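Long-range contacts in toxin secretion ATP-binding protein (Vibrio parahaemolyticus RIMD 2210633, PDB 3B79), which forms the N-terminal peptidase C39-like domain of a probable ABC-type exporter thought to couple ATP hydrolysis to transport across the membrane: residues A[70-75]-A[119-124]; A[4-9]-A[37-42]; A[19-24]-A[51-56]. All coordinates share one frame; numbering follows the deposited sequence.

Contact 1. Residues A[70-75]-A[119-124]; sequences LPAILV and GRYFLV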
loop_
_atom_site.group_PDB
_atom_site.type_symbol
_atom_site.label_atom_id
_atom_site.label_comp_id
_atom_site.label_asym_id
_atom_site.label_seq_id
_atom_site.Cartn_x
_atom_site.Cartn_y
_atom_site.Cartn_z
ATOM N N LEU A 70 -5.270 6.829 6.838
ATOM C CA LEU A 70 -5.508 6.029 5.639
ATOM C C LEU A 70 -5.679 6.953 4.426
ATOM O O LEU A 70 -6.137 8.082 4.578
ATOM C CB LEU A 70 -6.723 5.157 5.899
ATOM C CG LEU A 70 -6.539 4.169 7.063
ATOM C CD1 LEU A 70 -7.843 3.314 7.212
ATOM C CD2 LEU A 70 -5.323 3.275 6.949
ATOM N N PRO A 71 -5.352 6.490 3.214
ATOM C CA PRO A 71 -4.911 5.107 2.901
ATOM C C PRO A 71 -3.453 4.828 3.317
ATOM O O PRO A 71 -2.563 5.691 3.188
ATOM C CB PRO A 71 -5.023 5.051 1.362
ATOM C CG PRO A 71 -4.835 6.486 0.924
ATOM C CD PRO A 71 -5.576 7.327 2.010
ATOM N N ALA A 72 -3.239 3.611 3.806
ATOM C CA ALA A 72 -1.893 3.128 4.192
ATOM C C ALA A 72 -1.536 1.939 3.330
ATOM O O ALA A 72 -2.417 1.332 2.689
ATOM C CB ALA A 72 -1.878 2.733 5.641
ATOM N N ILE A 73 -0.250 1.615 3.239
ATOM C CA ILE A 73 0.132 0.436 2.483
ATOM C C ILE A 73 0.521 -0.679 3.450
ATOM O O ILE A 73 1.449 -0.485 4.251
ATOM C CB ILE A 73 1.279 0.750 1.507
ATOM C CG1 ILE A 73 0.857 1.835 0.505
ATOM C CG2 ILE A 73 1.763 -0.547 0.844
ATOM C CD1 ILE A 73 1.954 2.295 -0.464
ATOM N N LEU A 74 -0.198 -1.797 3.413
ATOM C CA LEU A 74 0.097 -2.892 4.334
ATOM C C LEU A 74 1.061 -3.861 3.684
ATOM O O LEU A 74 0.900 -4.229 2.509
ATOM C CB LEU A 74 -1.170 -3.648 4.669
ATOM C CG LEU A 74 -2.338 -2.845 5.257
ATOM C CD1 LEU A 74 -3.493 -3.745 5.578
ATOM C CD2 LEU A 74 -1.905 -2.009 6.450
ATOM N N VAL A 75 2.042 -4.324 4.465
ATOM C CA VAL A 75 2.886 -5.424 4.009
ATOM C C VAL A 75 2.237 -6.724 4.431
ATOM O O VAL A 75 1.907 -6.948 5.606
ATOM C CB VAL A 75 4.281 -5.302 4.653
ATOM C CG1 VAL A 75 5.145 -6.487 4.237
ATOM C CG2 VAL A 75 4.950 -3.968 4.268
ATOM N N GLY A 119 2.082 -7.165 10.299
ATOM C CA GLY A 119 2.411 -6.273 11.407
ATOM C C GLY A 119 3.186 -5.041 10.988
ATOM O O GLY A 119 3.495 -4.192 11.830
ATOM N N ARG A 120 3.563 -4.957 9.708
ATOM C CA ARG A 120 4.326 -3.817 9.185
ATOM C C ARG A 120 3.499 -3.085 8.135
ATOM O O ARG A 120 2.853 -3.727 7.285
ATOM C CB ARG A 120 5.629 -4.303 8.556
ATOM C CG ARG A 120 6.549 -4.981 9.568
ATOM C CD ARG A 120 7.860 -5.487 8.935
ATOM N NE ARG A 120 7.716 -6.504 7.887
ATOM C CZ ARG A 120 7.427 -7.798 8.005
ATOM N NH1 ARG A 120 7.180 -8.385 9.200
ATOM N NH2 ARG A 120 7.404 -8.507 6.858
ATOM N N TYR A 121 3.522 -1.753 8.167
ATOM C CA TYR A 121 2.783 -0.963 7.171
ATOM C C TYR A 121 3.572 0.301 6.858
ATOM O O TYR A 121 4.500 0.648 7.595
ATOM C CB TYR A 121 1.362 -0.610 7.708
ATOM C CG TYR A 121 1.411 0.462 8.785
ATOM C CD1 TYR A 121 1.171 1.790 8.456
ATOM C CD2 TYR A 121 1.699 0.133 10.133
ATOM C CE1 TYR A 121 1.281 2.774 9.449
ATOM C CE2 TYR A 121 1.793 1.115 11.104
ATOM C CZ TYR A 121 1.580 2.404 10.740
ATOM O OH TYR A 121 1.697 3.385 11.704
ATOM N N PHE A 122 3.203 0.983 5.769
ATOM C CA PHE A 122 3.750 2.302 5.442
ATOM C C PHE A 122 2.713 3.358 5.635
ATOM O O PHE A 122 1.581 3.274 5.101
ATOM C CB PHE A 122 4.270 2.384 4.011
ATOM C CG PHE A 122 5.521 1.580 3.809
ATOM C CD1 PHE A 122 6.756 2.238 3.799
ATOM C CD2 PHE A 122 5.492 0.196 3.586
ATOM C CE1 PHE A 122 7.926 1.525 3.616
ATOM C CE2 PHE A 122 6.698 -0.507 3.392
ATOM C CZ PHE A 122 7.890 0.174 3.423
ATOM N N LEU A 123 3.118 4.383 6.388
ATOM C CA LEU A 123 2.412 5.659 6.489
ATOM C C LEU A 123 2.799 6.525 5.304
ATOM O O LEU A 123 3.996 6.794 5.131
ATOM C CB LEU A 123 2.877 6.392 7.761
ATOM C CG LEU A 123 2.477 7.876 7.849
ATOM C CD1 LEU A 123 0.959 8.058 7.985
ATOM C CD2 LEU A 123 3.172 8.604 8.990
ATOM N N VAL A 124 1.823 6.974 4.509
ATOM C CA VAL A 124 2.128 7.702 3.278
ATOM C C VAL A 124 1.444 9.051 3.350
ATOM O O VAL A 124 0.239 9.119 3.698
ATOM C CB VAL A 124 1.654 6.917 2.038
ATOM C CG1 VAL A 124 2.121 7.643 0.775
ATOM C CG2 VAL A 124 2.188 5.507 2.008
HETATM O O HOH W 1 -0.824 6.208 5.305
HETATM O O HOH W 2 -2.256 8.362 2.675
#
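V75 and R120 meet at one end of an antiparallel strand pair, and the V75 side chain can be followed outward from the backbone. Its CB lies 3.4 Å from R120 O, the carbonyl that also accepts from V75 N. CG1, anti to the backbone N (chi1 177°), approaches R120 NH2 at 4.0 Å, obliquely to the guanidinium. CG2 takes the other direction and reaches CE2 of F122 at 4.0 Å, at the edge of the ring near its plane. I73 and F122 form the hydrogen-bonded pair: F122 N donates to I73 O at 2.7 Å with an N-H...O angle of 167°, and I73 N returns a bond to F122 O. L74 and Y121 make the next, non-hydrogen-bonded pair, with L74 CD2 3.8 Å from Y121 CB. On the N-terminal side of A72, water takes over from direct pairing: one molecule links P71 O to V124 N, and a second donates to P71 O and V124 O. The strand axes run at 163°, and strand 120-126 lies between 72-76 and the outermost strand 53-59, while 80-88 flanks 72-76. I73 and V124 also touch helix 7-18, at L8 and V15 respectively.

Contact 2. Residues A[4-9]-A[37-42]; sequences MKDPLL and GKLTPF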
loop_
_atom_site.group_PDB
_atom_site.type_symbol
_atom_site.label_atom_id
_atom_site.label_comp_id
_atom_site.label_asym_id
_atom_site.label_seq_id
_atom_site.Cartn_x
_atom_site.Cartn_y
_atom_site.Cartn_z
HETATM N N MSE A 4 -0.612 -5.017 -14.114
HETATM C CA MSE A 4 0.349 -4.796 -13.027
HETATM C C MSE A 4 0.664 -6.116 -12.318
HETATM O O MSE A 4 -0.249 -6.884 -12.018
HETATM C CB MSE A 4 -0.217 -3.790 -12.025
HETATM C CG MSE A 4 0.649 -3.568 -10.814
HETATM SE SE MSE A 4 2.156 -2.401 -11.129
HETATM C CE MSE A 4 1.120 -0.779 -11.395
ATOM N N LYS A 5 1.947 -6.384 -12.062
ATOM C CA LYS A 5 2.369 -7.580 -11.304
ATOM C C LYS A 5 3.081 -7.270 -9.989
ATOM O O LYS A 5 3.269 -8.155 -9.154
ATOM C CB LYS A 5 3.284 -8.477 -12.125
ATOM C CG LYS A 5 4.029 -7.740 -13.198
ATOM C CD LYS A 5 3.374 -8.020 -14.564
ATOM C CE LYS A 5 3.957 -7.145 -15.676
ATOM N NZ LYS A 5 5.394 -6.769 -15.416
ATOM N N ASP A 6 3.473 -6.016 -9.808
ATOM C CA ASP A 6 4.257 -5.621 -8.644
ATOM C C ASP A 6 3.249 -5.101 -7.588
ATOM O O ASP A 6 2.690 -4.017 -7.760
ATOM C CB ASP A 6 5.226 -4.541 -9.102
ATOM C CG ASP A 6 6.082 -4.020 -7.961
ATOM O OD1 ASP A 6 5.691 -4.147 -6.787
ATOM O OD2 ASP A 6 7.134 -3.457 -8.250
ATOM N N PRO A 7 3.014 -5.850 -6.504
ATOM C CA PRO A 7 1.975 -5.403 -5.562
ATOM C C PRO A 7 2.305 -4.074 -4.863
ATOM O O PRO A 7 1.396 -3.280 -4.652
ATOM C CB PRO A 7 1.919 -6.529 -4.514
ATOM C CG PRO A 7 2.846 -7.548 -4.916
ATOM C CD PRO A 7 3.609 -7.152 -6.142
ATOM N N LEU A 8 3.559 -3.843 -4.460
ATOM C CA LEU A 8 3.907 -2.612 -3.780
ATOM C C LEU A 8 3.789 -1.432 -4.721
ATOM O O LEU A 8 3.357 -0.348 -4.310
ATOM C CB LEU A 8 5.317 -2.673 -3.176
ATOM C CG LEU A 8 5.502 -3.256 -1.785
ATOM C CD1 LEU A 8 6.967 -3.233 -1.522
ATOM C CD2 LEU A 8 4.726 -2.505 -0.705
ATOM N N LEU A 9 4.193 -1.608 -5.973
ATOM C CA LEU A 9 4.052 -0.548 -6.962
ATOM C C LEU A 9 2.563 -0.256 -7.192
ATOM O O LEU A 9 2.160 0.919 -7.267
ATOM C CB LEU A 9 4.754 -0.941 -8.283
ATOM C CG LEU A 9 4.721 0.151 -9.381
ATOM C CD1 LEU A 9 5.296 1.480 -8.911
ATOM C CD2 LEU A 9 5.512 -0.362 -10.617
ATOM N N GLY A 37 12.509 -7.566 -10.712
ATOM C CA GLY A 37 11.698 -6.575 -11.400
ATOM C C GLY A 37 10.662 -5.844 -10.556
ATOM O O GLY A 37 9.777 -5.198 -11.109
ATOM N N LYS A 38 10.774 -5.953 -9.231
ATOM C CA LYS A 38 9.748 -5.450 -8.319
ATOM C C LYS A 38 10.328 -4.560 -7.219
ATOM O O LYS A 38 11.474 -4.708 -6.758
ATOM C CB LYS A 38 9.037 -6.605 -7.635
ATOM C CG LYS A 38 8.207 -7.532 -8.570
ATOM C CD LYS A 38 7.529 -8.614 -7.730
ATOM C CE LYS A 38 6.695 -9.633 -8.546
ATOM N NZ LYS A 38 6.127 -10.726 -7.629
ATOM N N LEU A 39 9.486 -3.639 -6.782
ATOM C CA LEU A 39 9.782 -2.882 -5.567
ATOM C C LEU A 39 9.793 -3.799 -4.338
ATOM O O LEU A 39 9.150 -4.862 -4.318
ATOM C CB LEU A 39 8.729 -1.798 -5.368
ATOM C CG LEU A 39 8.832 -0.549 -6.228
ATOM C CD1 LEU A 39 7.679 0.368 -5.867
ATOM C CD2 LEU A 39 10.133 0.198 -5.971
ATOM N N THR A 40 10.546 -3.384 -3.325
ATOM C CA THR A 40 10.528 -4.054 -2.015
ATOM C C THR A 40 10.300 -2.958 -0.982
ATOM O O THR A 40 10.402 -1.783 -1.297
ATOM C CB THR A 40 11.884 -4.715 -1.735
ATOM O OG1 THR A 40 12.828 -3.657 -1.553
ATOM C CG2 THR A 40 12.293 -5.618 -2.876
ATOM N N PRO A 41 10.035 -3.350 0.273
ATOM C CA PRO A 41 9.896 -2.337 1.317
ATOM C C PRO A 41 11.127 -1.423 1.471
ATOM O O PRO A 41 10.997 -0.268 1.872
ATOM C CB PRO A 41 9.641 -3.160 2.589
ATOM C CG PRO A 41 8.930 -4.400 2.054
ATOM C CD PRO A 41 9.729 -4.709 0.779
ATOM N N PHE A 42 12.302 -1.955 1.135
ATOM C CA PHE A 42 13.512 -1.137 1.232
ATOM C C PHE A 42 13.568 -0.005 0.247
ATOM O O PHE A 42 14.223 1.014 0.515
ATOM C CB PHE A 42 14.766 -2.030 1.027
ATOM C CG PHE A 42 14.826 -3.171 1.996
ATOM C CD1 PHE A 42 15.480 -3.019 3.238
ATOM C CD2 PHE A 42 14.272 -4.409 1.659
ATOM C CE1 PHE A 42 15.496 -4.072 4.150
ATOM C CE2 PHE A 42 14.305 -5.488 2.567
ATOM C CZ PHE A 42 14.933 -5.292 3.821
HETATM O O HOH W 3 2.716 -10.558 -8.257
HETATM O O HOH W 4 6.412 -5.660 -4.718
HETATM O O HOH W 5 8.007 -3.220 -10.832
#
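D6 and L39 carry the polar part of this contact. L39 N donates to D6 OD2 at 2.8 Å, with an N-H...O angle of 169°, arriving on the syn side but 30° out of the carboxylate plane. The other oxygen, OD1, accepts from L9 N at 3.1 Å from above that plane, a capping bond from the N-cap position of helix 7-18. With CG anti to the backbone N (chi1 179°), the carboxylate is swung between L9 N and L39 N. Water bridges form a second group: one water donates to D6 OD1 and L39 O, another to D6 OD2 and G37 O. A third donates to K5 O and has a weak link to K38 NZ. Van der Waals packing is the last group. L8 CD1 rests 3.4 Å from the backbone T40 C; the apolar pairs are L8 CD1 with P41 CD at 3.9 Å and L9 CB with L39 CD1 at 4.0 Å, the latter two leucines crossing at about a right angle. Each D6 oxygen thus accepts from at least one backbone N-H and one water, an environment that would probably favour the charged carboxylate; K38 NZ, 6.6 Å from D6 OD1, could add only a longer-range electrostatic effect.

Contact 3. Residues A[19-24]-A[51-56]; sequences YGLANS and AGLVAK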
loop_
_atom_site.group_PDB
_atom_site.type_symbol
_atom_site.label_atom_id
_atom_site.label_comp_id
_atom_site.label_asym_id
_atom_site.label_seq_id
_atom_site.Cartn_x
_atom_site.Cartn_y
_atom_site.Cartn_z
ATOM N N TYR A 19 -3.884 11.106 -4.085
ATOM C CA TYR A 19 -3.425 12.458 -3.839
ATOM C C TYR A 19 -3.435 13.337 -5.087
ATOM O O TYR A 19 -2.958 14.479 -5.034
ATOM C CB TYR A 19 -2.013 12.453 -3.221
ATOM C CG TYR A 19 -2.009 12.257 -1.715
ATOM C CD1 TYR A 19 -2.029 13.347 -0.856
ATOM C CD2 TYR A 19 -1.961 10.977 -1.145
ATOM C CE1 TYR A 19 -2.029 13.189 0.513
ATOM C CE2 TYR A 19 -1.958 10.807 0.237
ATOM C CZ TYR A 19 -1.985 11.932 1.050
ATOM O OH TYR A 19 -1.964 11.785 2.414
ATOM N N GLY A 20 -3.971 12.828 -6.196
ATOM C CA GLY A 20 -4.016 13.598 -7.455
ATOM C C GLY A 20 -2.664 13.791 -8.078
ATOM O O GLY A 20 -2.471 14.742 -8.852
ATOM N N LEU A 21 -1.721 12.906 -7.775
ATOM C CA LEU A 21 -0.390 13.044 -8.299
ATOM C C LEU A 21 -0.262 12.086 -9.469
ATOM O O LEU A 21 -0.461 10.851 -9.298
ATOM C CB LEU A 21 0.667 12.788 -7.227
ATOM C CG LEU A 21 0.648 13.745 -6.023
ATOM C CD1 LEU A 21 1.548 13.274 -4.890
ATOM C CD2 LEU A 21 0.998 15.170 -6.412
ATOM N N ALA A 22 0.098 12.652 -10.621
ATOM C CA ALA A 22 0.225 11.941 -11.883
ATOM C C ALA A 22 1.640 11.409 -11.963
ATOM O O ALA A 22 2.629 12.151 -12.013
ATOM C CB ALA A 22 -0.059 12.890 -13.061
ATOM N N ASN A 23 1.761 10.113 -11.969
ATOM C CA ASN A 23 3.097 9.553 -12.006
ATOM C C ASN A 23 2.931 8.300 -12.735
ATOM O O ASN A 23 2.069 7.494 -12.380
ATOM C CB ASN A 23 3.565 9.261 -10.583
ATOM C CG ASN A 23 3.979 10.499 -9.851
ATOM O OD1 ASN A 23 4.947 11.181 -10.249
ATOM N ND2 ASN A 23 3.267 10.805 -8.757
ATOM N N SER A 24 3.735 8.123 -13.772
ATOM C CA SER A 24 3.754 6.864 -14.427
ATOM C C SER A 24 4.416 5.886 -13.454
ATOM O O SER A 24 5.316 6.282 -12.676
ATOM C CB SER A 24 4.565 6.947 -15.712
ATOM O OG SER A 24 5.856 7.479 -15.476
ATOM N N ALA A 51 7.315 10.012 -6.505
ATOM C CA ALA A 51 5.900 10.342 -6.728
ATOM C C ALA A 51 5.471 11.706 -6.134
ATOM O O ALA A 51 4.384 12.192 -6.465
ATOM C CB ALA A 51 5.036 9.246 -6.138
ATOM N N GLY A 52 6.277 12.311 -5.259
ATOM C CA GLY A 52 5.919 13.521 -4.519
ATOM C C GLY A 52 5.284 13.165 -3.208
ATOM O O GLY A 52 4.606 14.025 -2.613
ATOM N N LEU A 53 5.547 11.942 -2.715
ATOM C CA LEU A 53 5.021 11.459 -1.433
ATOM C C LEU A 53 6.167 11.183 -0.453
ATOM O O LEU A 53 7.320 11.154 -0.850
ATOM C CB LEU A 53 4.219 10.150 -1.644
ATOM C CG LEU A 53 2.975 10.251 -2.557
ATOM C CD1 LEU A 53 2.512 8.863 -2.915
ATOM C CD2 LEU A 53 1.893 11.087 -1.890
ATOM N N VAL A 54 5.816 10.957 0.793
ATOM C CA VAL A 54 6.739 10.483 1.802
ATOM C C VAL A 54 6.147 9.201 2.349
ATOM O O VAL A 54 4.949 9.177 2.728
ATOM C CB VAL A 54 6.853 11.448 2.965
ATOM C CG1 VAL A 54 7.915 10.906 3.981
ATOM C CG2 VAL A 54 7.207 12.835 2.481
ATOM N N ALA A 55 6.935 8.117 2.339
ATOM C CA ALA A 55 6.456 6.853 2.878
ATOM C C ALA A 55 7.418 6.369 3.938
ATOM O O ALA A 55 8.637 6.327 3.717
ATOM C CB ALA A 55 6.330 5.796 1.774
ATOM N N LYS A 56 6.873 5.938 5.060
ATOM C CA LYS A 56 7.711 5.506 6.184
ATOM C C LYS A 56 7.152 4.208 6.775
ATOM O O LYS A 56 5.950 4.132 7.077
ATOM C CB LYS A 56 7.710 6.561 7.302
ATOM C CG LYS A 56 8.575 6.128 8.523
ATOM C CD LYS A 56 8.678 7.223 9.589
ATOM C CE LYS A 56 8.738 6.603 11.018
ATOM N NZ LYS A 56 10.139 6.418 11.552
#
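Apolar packing supplemented by one side-chain to backbone hydrogen bond joins Y19, L21 and N23, in the loop after helix 7-18, to A51 and L53, where helix 44-51 gives way to strand 53-59. L53 CD2 is the shared apolar element. In the modelled conformer of Y19, one of two, it lies over one face of the ring, 3.9 Å from CD2 of that tyrosine, and it also meets L21 CD1 at 3.7 Å. The same L21 methyl approaches A51 O at 3.4 Å, beside the polar bond; CG of L21 stands anti to its carbonyl carbon (chi1 -62°), which carries CD1 to both L53 CD2 and A51 O. Both helices end here in Schellman motifs, with G20 and G52 at positive phi. G20 closes its motif by L21 N to S16 O and G20 N to R17 O. N23 supplies the polar tie: its ND2 donates to A51 O at 2.9 Å, in the carbonyl plane and on a lone pair, though the N-H...O angle is a bent 142° and the acceptor is 25° out of the amide plane. A51 CB sits 3.5 Å from that nitrogen. N23 ND2 is also hydrogen-bonded to S16 OG, while R17 holds the loop through L21 O and N23 O.

In the fold
From the N terminus, segment 4-9 leads into helix 7-18, whose far end runs into segment 19-24. Contact 2 closes when the chain returns at 37-42, after helix 25-29; contact 3 closes later at 51-56, after helix 44-51. The two loops cross because their segments alternate: contact 2 ties the start of helix 7-18 to the loop before helix 44-51, contact 3 ties its far end to the start of strand 53-59. Contact 1 follows in series, bringing 119-124 back to 70-75 within the antiparallel sheet. Contacts 1 and 2 meet where I73 packs on L8 and F122 on P41. Contacts 1 and 3 share the sheet, since strand 120-126 pairs with 53-59, with a probable L123 N to K56 O bond.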